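Local atomic coordinates of putative uncharacterized protein (Lodderomyces elongisporus, PDB entry 4IVF), a protein that probably acts as a glutathione S-transferase of the GST superfamily, and binds glutathione in the cleft between its thioredoxin-like and helical domains. Residues F[9-14]-F[58-63]; F[14-19]-F[185-190]; F[23-28]-F[83-88]. All coordinates share one frame; numbering follows the deposited sequence.

Interaction 1 of 3, residues F[9-14]-F[58-63]; sequences KLYTAP and IPTIND. With GSH (glutathione), chain U.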
# COMPACT_ATOMS: atom_id res chain seq x y z
N LYS F 9 1.31 4.10 -21.98
CA LYS F 9 2.28 3.02 -22.08
C LYS F 9 2.33 2.25 -20.77
O LYS F 9 2.53 2.84 -19.70
CB LYS F 9 3.67 3.55 -22.47
CG LYS F 9 4.76 2.46 -22.54
CD LYS F 9 4.87 1.81 -23.93
CE LYS F 9 6.28 1.24 -24.14
NZ LYS F 9 6.54 0.56 -25.46
N LEU F 10 2.13 0.94 -20.87
CA LEU F 10 2.13 0.07 -19.70
C LEU F 10 3.34 -0.87 -19.72
O LEU F 10 3.48 -1.71 -20.61
CB LEU F 10 0.84 -0.76 -19.67
CG LEU F 10 0.76 -1.81 -18.57
CD1 LEU F 10 0.87 -1.18 -17.19
CD2 LEU F 10 -0.55 -2.62 -18.69
N TYR F 11 4.21 -0.71 -18.73
CA TYR F 11 5.34 -1.61 -18.53
C TYR F 11 4.86 -2.69 -17.57
O TYR F 11 4.52 -2.40 -16.42
CB TYR F 11 6.56 -0.86 -17.97
CG TYR F 11 7.04 0.24 -18.89
CD1 TYR F 11 7.79 -0.05 -20.01
CD2 TYR F 11 6.73 1.58 -18.65
CE1 TYR F 11 8.22 0.94 -20.88
CE2 TYR F 11 7.16 2.58 -19.52
CZ TYR F 11 7.91 2.25 -20.62
OH TYR F 11 8.35 3.22 -21.50
N THR F 12 4.81 -3.92 -18.05
CA THR F 12 4.16 -4.95 -17.26
C THR F 12 4.67 -6.35 -17.56
O THR F 12 5.57 -6.54 -18.38
CB THR F 12 2.63 -4.88 -17.43
OG1 THR F 12 1.99 -5.76 -16.50
CG2 THR F 12 2.23 -5.23 -18.85
N ALA F 13 4.08 -7.32 -16.87
CA ALA F 13 4.38 -8.74 -17.04
C ALA F 13 3.12 -9.50 -16.61
O ALA F 13 2.31 -8.96 -15.85
CB ALA F 13 5.57 -9.15 -16.17
N PRO F 14 2.95 -10.75 -17.07
CA PRO F 14 1.73 -11.48 -16.71
C PRO F 14 1.74 -11.94 -15.25
O PRO F 14 2.14 -13.06 -14.95
CB PRO F 14 1.74 -12.67 -17.68
CG PRO F 14 3.17 -12.84 -18.04
CD PRO F 14 3.81 -11.50 -17.99
N ILE F 58 7.73 -3.98 -11.96
CA ILE F 58 6.57 -3.62 -12.76
C ILE F 58 5.36 -3.76 -11.83
O ILE F 58 5.45 -4.44 -10.81
CB ILE F 58 6.45 -4.52 -14.03
CG1 ILE F 58 6.33 -6.00 -13.64
CG2 ILE F 58 7.64 -4.25 -15.01
CD1 ILE F 58 4.89 -6.51 -13.57
N PRO F 59 4.23 -3.12 -12.16
CA PRO F 59 4.03 -2.30 -13.36
C PRO F 59 4.40 -0.84 -13.15
O PRO F 59 4.57 -0.37 -12.02
CB PRO F 59 2.53 -2.43 -13.60
CG PRO F 59 1.97 -2.49 -12.23
CD PRO F 59 2.96 -3.30 -11.43
N THR F 60 4.52 -0.14 -14.26
CA THR F 60 4.80 1.26 -14.28
C THR F 60 4.07 1.76 -15.51
O THR F 60 4.01 1.06 -16.53
CB THR F 60 6.33 1.51 -14.44
OG1 THR F 60 7.00 1.10 -13.25
CG2 THR F 60 6.62 2.99 -14.67
N ILE F 61 3.49 2.96 -15.44
CA ILE F 61 2.86 3.54 -16.62
C ILE F 61 3.53 4.85 -17.03
O ILE F 61 4.22 5.48 -16.24
CB ILE F 61 1.34 3.79 -16.42
CG1 ILE F 61 1.12 4.83 -15.32
CG2 ILE F 61 0.61 2.48 -16.09
CD1 ILE F 61 -0.29 5.31 -15.24
N ASN F 62 3.34 5.22 -18.29
CA ASN F 62 3.66 6.56 -18.76
C ASN F 62 2.44 7.09 -19.49
O ASN F 62 2.03 6.54 -20.52
CB ASN F 62 4.88 6.59 -19.69
CG ASN F 62 5.29 8.02 -20.10
OD1 ASN F 62 4.45 8.92 -20.20
ND2 ASN F 62 6.57 8.21 -20.35
N ASP F 63 1.88 8.16 -18.93
CA ASP F 63 0.73 8.82 -19.53
C ASP F 63 1.19 10.06 -20.25
O ASP F 63 1.48 11.08 -19.62
CB ASP F 63 -0.29 9.20 -18.45
CG ASP F 63 -1.65 9.52 -19.04
OD1 ASP F 63 -1.73 9.72 -20.27
OD2 ASP F 63 -2.65 9.57 -18.29
N1 GSH U . 4.18 -2.83 -4.54
CA1 GSH U . 4.29 -3.10 -5.94
C1 GSH U . 3.05 -2.76 -6.63
O11 GSH U . 3.07 -2.24 -7.77
O12 GSH U . 1.94 -3.00 -6.10
CB1 GSH U . 4.64 -4.57 -6.17
CG1 GSH U . 5.14 -4.72 -7.55
CD1 GSH U . 5.72 -6.10 -7.84
OE1 GSH U . 5.81 -6.99 -6.98
N2 GSH U . 6.20 -6.39 -9.24
CA2 GSH U . 6.76 -7.69 -9.52
C2 GSH U . 8.16 -7.48 -10.07
O2 GSH U . 8.37 -6.57 -10.87
CB2 GSH U . 5.93 -8.36 -10.52
SG2 GSH U . 4.29 -8.57 -9.90
N3 GSH U . 9.25 -8.36 -9.65
CA3 GSH U . 10.58 -8.14 -10.20
C3 GSH U . 11.61 -8.06 -9.15
O31 GSH U . 11.32 -7.74 -7.97
O32 GSH U . 12.81 -8.30 -9.45
O HOH W 1 8.35 5.96 -21.17

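Interaction 2 of 3, residues F[14-19]-F[185-190]; sequences PTPNGY and AYRLSR. With GSH (glutathione), chain U; GSH (glutathione), chain T.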
# COMPACT_ATOMS: atom_id res chain seq x y z
N PRO F 14 2.95 -10.75 -17.07
CA PRO F 14 1.73 -11.48 -16.71
C PRO F 14 1.74 -11.94 -15.25
O PRO F 14 2.14 -13.06 -14.95
CB PRO F 14 1.74 -12.67 -17.68
CG PRO F 14 3.17 -12.84 -18.04
CD PRO F 14 3.81 -11.50 -17.99
N THR F 15 1.30 -11.06 -14.36
CA THR F 15 1.45 -11.23 -12.92
C THR F 15 0.25 -10.54 -12.25
O THR F 15 -0.36 -9.66 -12.88
CB THR F 15 2.76 -10.57 -12.41
OG1 THR F 15 2.75 -9.17 -12.73
CG2 THR F 15 4.02 -11.23 -13.03
N PRO F 16 -0.08 -10.91 -11.00
CA PRO F 16 -1.25 -10.34 -10.30
C PRO F 16 -1.22 -8.82 -10.31
O PRO F 16 -2.26 -8.17 -10.44
CB PRO F 16 -1.10 -10.82 -8.85
CG PRO F 16 -0.02 -11.85 -8.85
CD PRO F 16 0.74 -11.78 -10.13
N ASN F 17 -0.02 -8.27 -10.16
CA ASN F 17 0.13 -6.83 -10.10
C ASN F 17 -0.09 -6.16 -11.45
O ASN F 17 -0.78 -5.14 -11.54
CB ASN F 17 1.48 -6.47 -9.50
CG ASN F 17 1.46 -6.57 -7.99
OD1 ASN F 17 0.45 -6.28 -7.35
ND2 ASN F 17 2.57 -7.03 -7.42
N GLY F 18 0.51 -6.75 -12.49
CA GLY F 18 0.26 -6.32 -13.85
C GLY F 18 -1.21 -6.33 -14.23
O GLY F 18 -1.72 -5.39 -14.84
N TYR F 19 -1.90 -7.41 -13.84
CA TYR F 19 -3.31 -7.59 -14.15
C TYR F 19 -4.20 -6.51 -13.53
O TYR F 19 -5.21 -6.12 -14.12
CB TYR F 19 -3.78 -8.97 -13.69
CG TYR F 19 -3.11 -10.12 -14.42
CD1 TYR F 19 -2.78 -10.01 -15.76
CD2 TYR F 19 -2.81 -11.29 -13.76
CE1 TYR F 19 -2.18 -11.05 -16.43
CE2 TYR F 19 -2.21 -12.34 -14.42
CZ TYR F 19 -1.90 -12.21 -15.76
OH TYR F 19 -1.29 -13.26 -16.42
N ALA F 185 -6.50 -12.50 -6.22
CA ALA F 185 -7.48 -13.57 -6.00
C ALA F 185 -7.33 -14.59 -7.13
O ALA F 185 -7.49 -15.79 -6.93
CB ALA F 185 -8.89 -12.99 -5.99
N TYR F 186 -7.01 -14.09 -8.31
CA TYR F 186 -6.79 -14.92 -9.48
C TYR F 186 -5.67 -15.94 -9.24
O TYR F 186 -5.66 -17.01 -9.85
CB TYR F 186 -6.45 -14.00 -10.65
CG TYR F 186 -6.26 -14.71 -11.96
CD1 TYR F 186 -7.35 -15.14 -12.69
CD2 TYR F 186 -4.99 -14.93 -12.47
CE1 TYR F 186 -7.18 -15.79 -13.90
CE2 TYR F 186 -4.81 -15.57 -13.68
CZ TYR F 186 -5.90 -16.00 -14.39
OH TYR F 186 -5.72 -16.64 -15.59
N ARG F 187 -4.75 -15.62 -8.33
CA ARG F 187 -3.58 -16.47 -8.09
C ARG F 187 -3.76 -17.51 -6.97
O ARG F 187 -2.85 -18.32 -6.73
CB ARG F 187 -2.36 -15.60 -7.79
CG ARG F 187 -1.60 -15.10 -9.01
CD ARG F 187 -0.68 -16.18 -9.53
NE ARG F 187 0.32 -15.63 -10.44
CZ ARG F 187 0.13 -15.45 -11.74
NH1 ARG F 187 -1.03 -15.78 -12.30
NH2 ARG F 187 1.11 -14.95 -12.48
N LEU F 188 -4.91 -17.49 -6.30
CA LEU F 188 -5.17 -18.42 -5.20
C LEU F 188 -5.16 -19.87 -5.66
O LEU F 188 -4.78 -20.77 -4.91
CB LEU F 188 -6.50 -18.10 -4.51
CG LEU F 188 -6.52 -16.91 -3.53
CD1 LEU F 188 -7.92 -16.67 -2.93
CD2 LEU F 188 -5.49 -17.11 -2.42
N SER F 189 -5.59 -20.10 -6.89
CA SER F 189 -5.67 -21.45 -7.42
C SER F 189 -4.30 -22.14 -7.46
O SER F 189 -4.23 -23.35 -7.27
CB SER F 189 -6.30 -21.46 -8.81
OG SER F 189 -5.50 -20.72 -9.73
N ARG F 190 -3.23 -21.37 -7.68
CA ARG F 190 -1.89 -21.95 -7.72
C ARG F 190 -1.49 -22.56 -6.37
O ARG F 190 -0.73 -23.55 -6.32
CB ARG F 190 -0.85 -20.92 -8.16
CG ARG F 190 -1.02 -20.45 -9.59
CD ARG F 190 0.21 -19.69 -10.10
NE ARG F 190 0.03 -19.25 -11.48
CZ ARG F 190 0.97 -18.67 -12.21
NH1 ARG F 190 2.17 -18.45 -11.68
NH2 ARG F 190 0.73 -18.32 -13.47
N1 GSH U . 4.18 -2.83 -4.54
CA1 GSH U . 4.29 -3.10 -5.94
C1 GSH U . 3.05 -2.76 -6.63
O11 GSH U . 3.07 -2.24 -7.77
O12 GSH U . 1.94 -3.00 -6.10
CB1 GSH U . 4.64 -4.57 -6.17
CG1 GSH U . 5.14 -4.72 -7.55
CD1 GSH U . 5.72 -6.10 -7.84
OE1 GSH U . 5.81 -6.99 -6.98
N2 GSH U . 6.20 -6.39 -9.24
CA2 GSH U . 6.76 -7.69 -9.52
C2 GSH U . 8.16 -7.48 -10.07
O2 GSH U . 8.37 -6.57 -10.87
CB2 GSH U . 5.93 -8.36 -10.52
SG2 GSH U . 4.29 -8.57 -9.90
N3 GSH U . 9.25 -8.36 -9.65
CA3 GSH U . 10.58 -8.14 -10.20
C3 GSH U . 11.61 -8.06 -9.15
O31 GSH U . 11.32 -7.74 -7.97
O32 GSH U . 12.81 -8.30 -9.45
N1 GSH T . 11.64 -9.95 -5.63
CA1 GSH T . 10.74 -11.07 -5.50
C1 GSH T . 11.25 -12.02 -4.50
O11 GSH T . 12.27 -11.73 -3.84
O12 GSH T . 10.66 -13.10 -4.30
CB1 GSH T . 10.46 -11.73 -6.85
CG1 GSH T . 9.08 -12.27 -6.91
CD1 GSH T . 8.01 -11.17 -6.99
OE1 GSH T . 8.28 -10.04 -7.43
N2 GSH T . 6.60 -11.45 -6.55
CA2 GSH T . 5.60 -10.39 -6.63
C2 GSH T . 5.22 -9.95 -5.24
O2 GSH T . 5.25 -10.76 -4.32
CB2 GSH T . 4.39 -10.90 -7.28
SG2 GSH T . 4.77 -11.59 -8.85
N3 GSH T . 4.80 -8.59 -4.98
CA3 GSH T . 4.44 -8.22 -3.63
C3 GSH T . 3.37 -7.20 -3.63
O31 GSH T . 2.54 -7.14 -4.57
O32 GSH T . 3.31 -6.38 -2.68
O HOH W 2 -0.12 -15.53 -15.23

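Interaction 3 of 3, residues F[23-28]-F[83-88]; sequences IFLEVL and QYLADT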
# COMPACT_ATOMS: atom_id res chain seq x y z
N ILE F 23 -6.45 -4.83 -16.29
CA ILE F 23 -7.89 -4.90 -16.05
C ILE F 23 -8.53 -3.51 -15.87
O ILE F 23 -9.56 -3.22 -16.47
CB ILE F 23 -8.23 -5.78 -14.83
CG1 ILE F 23 -7.90 -7.25 -15.14
CG2 ILE F 23 -9.71 -5.64 -14.47
CD1 ILE F 23 -7.92 -8.13 -13.93
N PHE F 24 -7.93 -2.65 -15.05
CA PHE F 24 -8.56 -1.35 -14.82
C PHE F 24 -8.57 -0.49 -16.08
O PHE F 24 -9.56 0.18 -16.36
CB PHE F 24 -7.94 -0.57 -13.66
CG PHE F 24 -8.87 0.46 -13.10
CD1 PHE F 24 -10.20 0.15 -12.87
CD2 PHE F 24 -8.42 1.74 -12.80
CE1 PHE F 24 -11.08 1.10 -12.35
CE2 PHE F 24 -9.29 2.69 -12.29
CZ PHE F 24 -10.63 2.37 -12.06
N LEU F 25 -7.48 -0.53 -16.85
CA LEU F 25 -7.43 0.18 -18.12
C LEU F 25 -8.54 -0.30 -19.05
O LEU F 25 -9.20 0.52 -19.71
CB LEU F 25 -6.06 0.03 -18.78
CG LEU F 25 -4.88 0.75 -18.11
CD1 LEU F 25 -3.54 0.27 -18.68
CD2 LEU F 25 -5.01 2.26 -18.26
N GLU F 26 -8.76 -1.61 -19.11
CA GLU F 26 -9.80 -2.16 -19.97
C GLU F 26 -11.20 -1.73 -19.50
O GLU F 26 -12.06 -1.38 -20.31
CB GLU F 26 -9.71 -3.69 -20.02
CG GLU F 26 -8.49 -4.23 -20.76
CD GLU F 26 -8.53 -3.96 -22.26
OE1 GLU F 26 -9.60 -3.58 -22.78
OE2 GLU F 26 -7.49 -4.12 -22.92
N VAL F 27 -11.41 -1.76 -18.19
CA VAL F 27 -12.66 -1.33 -17.60
C VAL F 27 -12.94 0.13 -17.95
O VAL F 27 -14.07 0.48 -18.29
CB VAL F 27 -12.65 -1.52 -16.08
CG1 VAL F 27 -13.78 -0.74 -15.42
CG2 VAL F 27 -12.75 -2.99 -15.74
N LEU F 28 -11.91 0.97 -17.91
CA LEU F 28 -12.08 2.40 -18.18
C LEU F 28 -12.17 2.72 -19.67
O LEU F 28 -12.40 3.87 -20.03
CB LEU F 28 -10.94 3.20 -17.56
CG LEU F 28 -10.83 3.32 -16.04
CD1 LEU F 28 -9.51 4.00 -15.70
CD2 LEU F 28 -11.97 4.10 -15.51
N GLN F 83 -5.22 4.73 -8.30
CA GLN F 83 -5.79 5.98 -7.80
C GLN F 83 -5.70 7.06 -8.87
O GLN F 83 -6.66 7.81 -9.10
CB GLN F 83 -5.06 6.41 -6.51
CG GLN F 83 -5.80 7.39 -5.62
CD GLN F 83 -7.25 6.98 -5.29
OE1 GLN F 83 -7.52 5.86 -4.85
NE2 GLN F 83 -8.19 7.91 -5.52
N TYR F 84 -4.55 7.12 -9.54
CA TYR F 84 -4.34 8.07 -10.62
C TYR F 84 -5.34 7.90 -11.77
O TYR F 84 -5.95 8.87 -12.19
CB TYR F 84 -2.90 7.99 -11.18
CG TYR F 84 -2.76 8.79 -12.47
CD1 TYR F 84 -2.68 10.18 -12.44
CD2 TYR F 84 -2.78 8.15 -13.70
CE1 TYR F 84 -2.61 10.91 -13.62
CE2 TYR F 84 -2.70 8.87 -14.88
CZ TYR F 84 -2.61 10.24 -14.84
OH TYR F 84 -2.53 10.93 -16.02
N LEU F 85 -5.48 6.68 -12.27
CA LEU F 85 -6.41 6.38 -13.36
C LEU F 85 -7.87 6.69 -13.00
O LEU F 85 -8.65 7.17 -13.83
CB LEU F 85 -6.28 4.92 -13.80
CG LEU F 85 -4.94 4.52 -14.43
CD1 LEU F 85 -4.81 2.99 -14.55
CD2 LEU F 85 -4.73 5.21 -15.79
N ALA F 86 -8.24 6.38 -11.77
CA ALA F 86 -9.59 6.62 -11.33
C ALA F 86 -9.84 8.13 -11.24
O ALA F 86 -10.85 8.62 -11.74
CB ALA F 86 -9.85 5.94 -10.00
N ASP F 87 -8.93 8.86 -10.60
CA ASP F 87 -9.03 10.33 -10.52
C ASP F 87 -9.16 10.96 -11.90
O ASP F 87 -9.98 11.84 -12.11
CB ASP F 87 -7.80 10.95 -9.85
CG ASP F 87 -7.70 10.65 -8.37
OD1 ASP F 87 -8.69 10.16 -7.77
OD2 ASP F 87 -6.61 10.92 -7.81
N THR F 88 -8.32 10.50 -12.83
CA THR F 88 -8.16 11.15 -14.12
C THR F 88 -9.20 10.74 -15.16
O THR F 88 -9.72 11.58 -15.90
CB THR F 88 -6.73 10.91 -14.68
OG1 THR F 88 -5.76 11.30 -13.71
CG2 THR F 88 -6.50 11.69 -15.96

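Interaction 1 of 3, residues F[9-14]-F[58-63]
Lys9 to Thr12 and Thr60 to Asp63 run as neighbouring antiparallel strands, their axes 4.8 Å apart and their directions 170° from each other. Lys9 with Asn62 and Tyr11 with Thr60 form hydrogen-bonded pairs, each joined by two N-H...O bonds, and Leu10 with Ile61 is the non-hydrogen-bonded pair between them. Of these bonds, Tyr11 N to Thr60 O is 2.8 Å long and meets the oxygen almost end-on, whereas Thr60 N comes to a lone pair of Tyr11 O.

On one face of the sheet Leu10 CD1 packs against Ile61 CG2 at 3.8 Å, branched aliphatic side chains suiting a buried face. On the other, Tyr11 and Asn62 reach a common water, which is 2.8 Å from Tyr11 OH and accepts from Asn62 ND2; the ring and amide suit this less buried end. Thr60 OG1 turns outside the pair to Ser76.

Pro59 follows a cis peptide bond, the thioredoxin-fold cis-proline that presents the preceding backbone to glutathione. Ile58 N donates to glutathione O2, and the ligand's N2 donates to Ile58 O at 2.6 Å, paired as between antiparallel strands. With CG1 held between its backbone N and carbonyl carbon (chi1 59°), Ile58 sends CD1 to Ala13 CB, 3.8 Å away, and also against the cysteinyl CB2 of glutathione.

Strand 8-12 is flanked across the sheet by strand 32-36, and strand 60-63 by strand 73-76; helices 16-27 and 78-89 cover the face carrying Leu10 and Ile61.

Interaction 2 of 3, residues F[14-19]-F[185-190]
Pro16, in the first turn of helix 16-27, comes closest to Arg187, with CA atoms 6.9 Å apart, where a type I turn from Ala185 to Leu188 leaves helix 176-185. This is the seam between the thioredoxin-like and helical domains of the GST fold. Arg187, bent at chi2 (-81°), crosses the Pro16 ring at about a right angle, its CG 3.6 Å from Pro16 CG. Pro16 CD lies over one face of the guanidinium, and on the opposite face Arg190 CZ sits 3.3 Å above the plane; the flat cation is thus sandwiched.

At the guanidinium edge, NH2 makes a weak 3.3 Å bond to Pro14 O and also donates to a water that in turn donates to Tyr19 OH. The rings of Tyr19 and Tyr186 meet obliquely, Tyr19 CE2 4.2 Å from Tyr186 CE2, and both also pack on Phe218.

Thr15, a small residue with a hydroxyl, is the N-cap: OG1 accepts weakly from Gly18 N and lies close to the sulfur of one glutathione. Two residues on, Asn17 ND2 donates to O31 of the second glutathione at 2.9 Å, nearly straight at 172°.

Interaction 3 of 3, residues F[23-28]-F[83-88]
Tyr84 O is gripped twice by Thr88, whose backbone N and OG1, each 2.9 Å away from that oxygen, approach from opposite faces of the carbonyl plane. A threonine four residues on can thus place its hydroxyl back against the helix, and OG1 also lies over the rim of the Tyr84 ring. No hydrogen bond links the two segments themselves, so helices 23-27 and 83-88 meet through apolar side chains, which also touch backbone atoms of 83-88, nearly parallel at 9° with their axes 10.8 Å apart.

Leu85 fills the middle of the contact, touching three residues of segment 23-28. Its CD1 is 3.8 Å from Leu25 CD2, the two leucines crossing at about a right angle. Its CB is 3.9 Å from Leu28 CD1 and also meets Phe24 CD2.

Phe24 has CG anti to its backbone N (chi1 -158°), which swings the ring towards helix 78-89. The ring arrives edge first, with CE2 3.9 Å from Ala86 N, which lies in the ring plane; the small Ala86 side chain lets it come this near the backbone. Leu28, four residues on, lays CG over one ring face.

Both helices lie on one side of the sheet. Beyond Phe24 and Ala86 stands helix 176-185, contributing Val176 and Phe179, while Tyr84 and Asp87 turn to Tyr105 of the second subunit, placing helix 78-89 at the dimer interface.

In the fold
The first segments of the three contacts follow one another along the chain: strand 8-12 of interaction 1 leads through Pro14, shared with interaction 2, into helix 16-27, whose later turns serve interaction 3. Interactions 1 and 2, with centres about 16 Å apart, meet at the same glutathione; Ile58 CD1 lies 3.5 Å from Thr15 OG1, and Thr12 OG1 packs on Gly18 CA. Interaction 3 lies behind the sheet, with the Leu85 side chain about 12 Å from a bound glutathione. It joins interaction 1 through Asp63 OD2 and Tyr84 OH, 2.6 Å apart and probably hydrogen-bonded, and Leu10 against Leu25. Only interaction 2 pairs segments of both domains; interaction 3 meets helix 176-185 at Val176.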